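Local coordinates for hypothetical protein (Pseudomonas aeruginosa, PDB 2H1T) that is of unknown function but probably binds glycolipids and may take part in glycolipid metabolism, at residues Leu44-Asp49 and Ile134-Leu139. Residues are numbered along the deposited sequence; the frame is centred on the assembly and turned at random.
With EDO (1,2-ethanediol), chain D.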
loop_
_atom_site.group_PDB
_atom_site.type_symbol
_atom_site.label_atom_id
_atom_site.label_comp_id
_atom_site.label_asym_id
_atom_site.label_seq_id
_atom_site.Cartn_x
_atom_site.Cartn_y
_atom_site.Cartn_z
ATOM N N LEU A 44 4.284 -0.858 8.524
ATOM C CA LEU A 44 3.125 -0.219 7.941
ATOM C C LEU A 44 3.410 0.135 6.472
ATOM O O LEU A 44 4.562 0.369 6.081
ATOM C CB LEU A 44 2.734 1.035 8.728
ATOM C CG LEU A 44 2.431 0.787 10.225
ATOM C CD1 LEU A 44 2.186 2.102 10.941
ATOM C CD2 LEU A 44 1.229 -0.139 10.379
ATOM N N PRO A 45 2.362 0.140 5.649
ATOM C CA PRO A 45 2.553 0.327 4.205
ATOM C C PRO A 45 2.878 1.739 3.753
ATOM O O PRO A 45 2.512 2.695 4.393
ATOM C CB PRO A 45 1.200 -0.098 3.609
ATOM C CG PRO A 45 0.193 0.117 4.717
ATOM C CD PRO A 45 0.956 -0.102 6.015
ATOM N N TYR A 46 3.582 1.860 2.641
ATOM C CA TYR A 46 3.703 3.147 1.972
ATOM C C TYR A 46 3.440 2.979 0.480
ATOM O O TYR A 46 3.365 1.866 -0.047
ATOM C CB TYR A 46 5.082 3.796 2.253
ATOM C CG TYR A 46 6.252 3.028 1.699
ATOM C CD1 TYR A 46 6.728 3.293 0.410
ATOM C CD2 TYR A 46 6.917 2.047 2.461
ATOM C CE1 TYR A 46 7.836 2.567 -0.143
ATOM C CE2 TYR A 46 8.022 1.295 1.892
ATOM C CZ TYR A 46 8.471 1.587 0.599
ATOM O OH TYR A 46 9.521 0.891 0.003
ATOM N N GLN A 47 3.222 4.102 -0.186
ATOM C CA GLN A 47 3.167 4.117 -1.625
ATOM C C GLN A 47 4.110 5.209 -2.105
ATOM O O GLN A 47 4.005 6.367 -1.659
ATOM C CB GLN A 47 1.778 4.402 -2.165
ATOM C CG GLN A 47 1.763 4.451 -3.720
ATOM C CD GLN A 47 0.383 4.314 -4.335
ATOM O OE1 GLN A 47 -0.426 3.474 -3.905
ATOM N NE2 GLN A 47 0.095 5.146 -5.350
ATOM N N LEU A 48 4.972 4.805 -3.046
ATOM C CA LEU A 48 5.928 5.682 -3.700
ATOM C C LEU A 48 5.477 5.847 -5.148
ATOM O O LEU A 48 5.250 4.866 -5.858
ATOM C CB LEU A 48 7.328 5.054 -3.686
ATOM C CG LEU A 48 8.389 5.880 -4.441
ATOM C CD1 LEU A 48 8.583 7.215 -3.773
ATOM C CD2 LEU A 48 9.704 5.158 -4.491
ATOM N N ASP A 49 5.344 7.086 -5.577
ATOM C CA ASP A 49 5.098 7.438 -6.985
ATOM C C ASP A 49 6.348 8.148 -7.446
ATOM O O ASP A 49 6.857 9.007 -6.752
ATOM C CB ASP A 49 3.893 8.387 -7.122
ATOM C CG ASP A 49 2.582 7.753 -6.685
ATOM O OD1 ASP A 49 2.355 6.574 -6.961
ATOM O OD2 ASP A 49 1.765 8.454 -6.041
ATOM N N ILE A 134 18.852 5.739 -3.388
ATOM C CA ILE A 134 17.694 6.377 -2.721
ATOM C C ILE A 134 16.780 5.233 -2.265
ATOM O O ILE A 134 16.210 4.510 -3.077
ATOM C CB ILE A 134 16.925 7.308 -3.704
ATOM C CG1 ILE A 134 17.899 8.275 -4.362
ATOM C CG2 ILE A 134 15.782 8.092 -2.953
ATOM C CD1 ILE A 134 17.350 9.063 -5.551
ATOM N N GLU A 135 16.682 5.083 -0.953
ATOM C CA GLU A 135 15.925 4.010 -0.320
ATOM C C GLU A 135 14.598 4.554 0.147
ATOM O O GLU A 135 14.552 5.438 1.025
ATOM C CB GLU A 135 16.746 3.437 0.825
ATOM C CG GLU A 135 16.243 2.192 1.429
ATOM C CD GLU A 135 17.143 1.726 2.584
ATOM O OE1 GLU A 135 18.334 1.381 2.347
ATOM O OE2 GLU A 135 16.638 1.691 3.719
ATOM N N ALA A 136 13.509 4.033 -0.431
ATOM C CA ALA A 136 12.182 4.354 0.096
ATOM C C ALA A 136 11.979 3.591 1.419
ATOM O O ALA A 136 12.508 2.491 1.587
ATOM C CB ALA A 136 11.084 3.960 -0.908
ATOM N N PRO A 137 11.131 4.131 2.315
ATOM C CA PRO A 137 10.344 5.378 2.158
ATOM C C PRO A 137 11.014 6.717 2.515
ATOM O O PRO A 137 10.433 7.769 2.252
ATOM C CB PRO A 137 9.137 5.120 3.086
ATOM C CG PRO A 137 9.649 4.220 4.141
ATOM C CD PRO A 137 10.762 3.409 3.551
ATOM N N ALA A 138 12.208 6.703 3.102
ATOM C CA ALA A 138 12.772 7.948 3.635
ATOM C C ALA A 138 13.317 8.875 2.563
ATOM O O ALA A 138 13.365 10.073 2.796
ATOM C CB ALA A 138 13.824 7.675 4.645
ATOM N N LEU A 139 13.756 8.306 1.443
ATOM C CA LEU A 139 14.202 9.048 0.256
ATOM C C LEU A 139 15.307 10.043 0.603
ATOM O O LEU A 139 15.248 11.224 0.230
ATOM C CB LEU A 139 13.033 9.786 -0.407
ATOM C CG LEU A 139 11.818 8.996 -0.896
ATOM C CD1 LEU A 139 10.933 9.960 -1.627
ATOM C CD2 LEU A 139 12.219 7.864 -1.782
HETATM C C1 EDO D . 4.842 11.480 -9.185
HETATM O O1 EDO D . 6.183 11.715 -8.751
HETATM C C2 EDO D . 4.785 11.436 -10.709
HETATM O O2 EDO D . 3.831 10.455 -11.182
#
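Pro137 lies over one face of the Tyr46 ring and shows how a cis-proline turn packs on strand 45-54 through apolar contacts alone. Pro137 CB stands 3.9 Å from the ring centroid and 13° off its normal, a CH-pi contact, while CG and CD extend over the CD2-CE2 side. A chi1 of 65° folds the Tyr46 ring back over its own main chain and carries the phenol to the turn. Ala136 CB approaches obliquely at the hydroxyl end, 3.6 Å from Tyr46 CE1; the cis peptide bond before Pro137 probably helps bring both residues against the phenol. Packing is looser toward Leu48, whose CD2 lies 4.0 Å from Ala136 CB and whose CD1 is 4.2 Å from Leu139 CD2. Glu135 and Ala138 of the turn are exposed to solvent. On the other side of strand 45-54, Gln47 NE2 donates to the syn side of Asp49 OD1 (3.1 Å), and Gln47 packs on Gln47 of the second subunit. Arg74 of strand 72-80 binds the carbonyls of Ala138 and Leu139, and Leu139 N bonds to Glu135 O. Residues 135-138 form a type VI beta turn, cis Pro137 third, linking strands 126-135 and 142-152 of the mixed sheet and packed against the six-stranded antiparallel sheet of this putative glycolipid-binding fold.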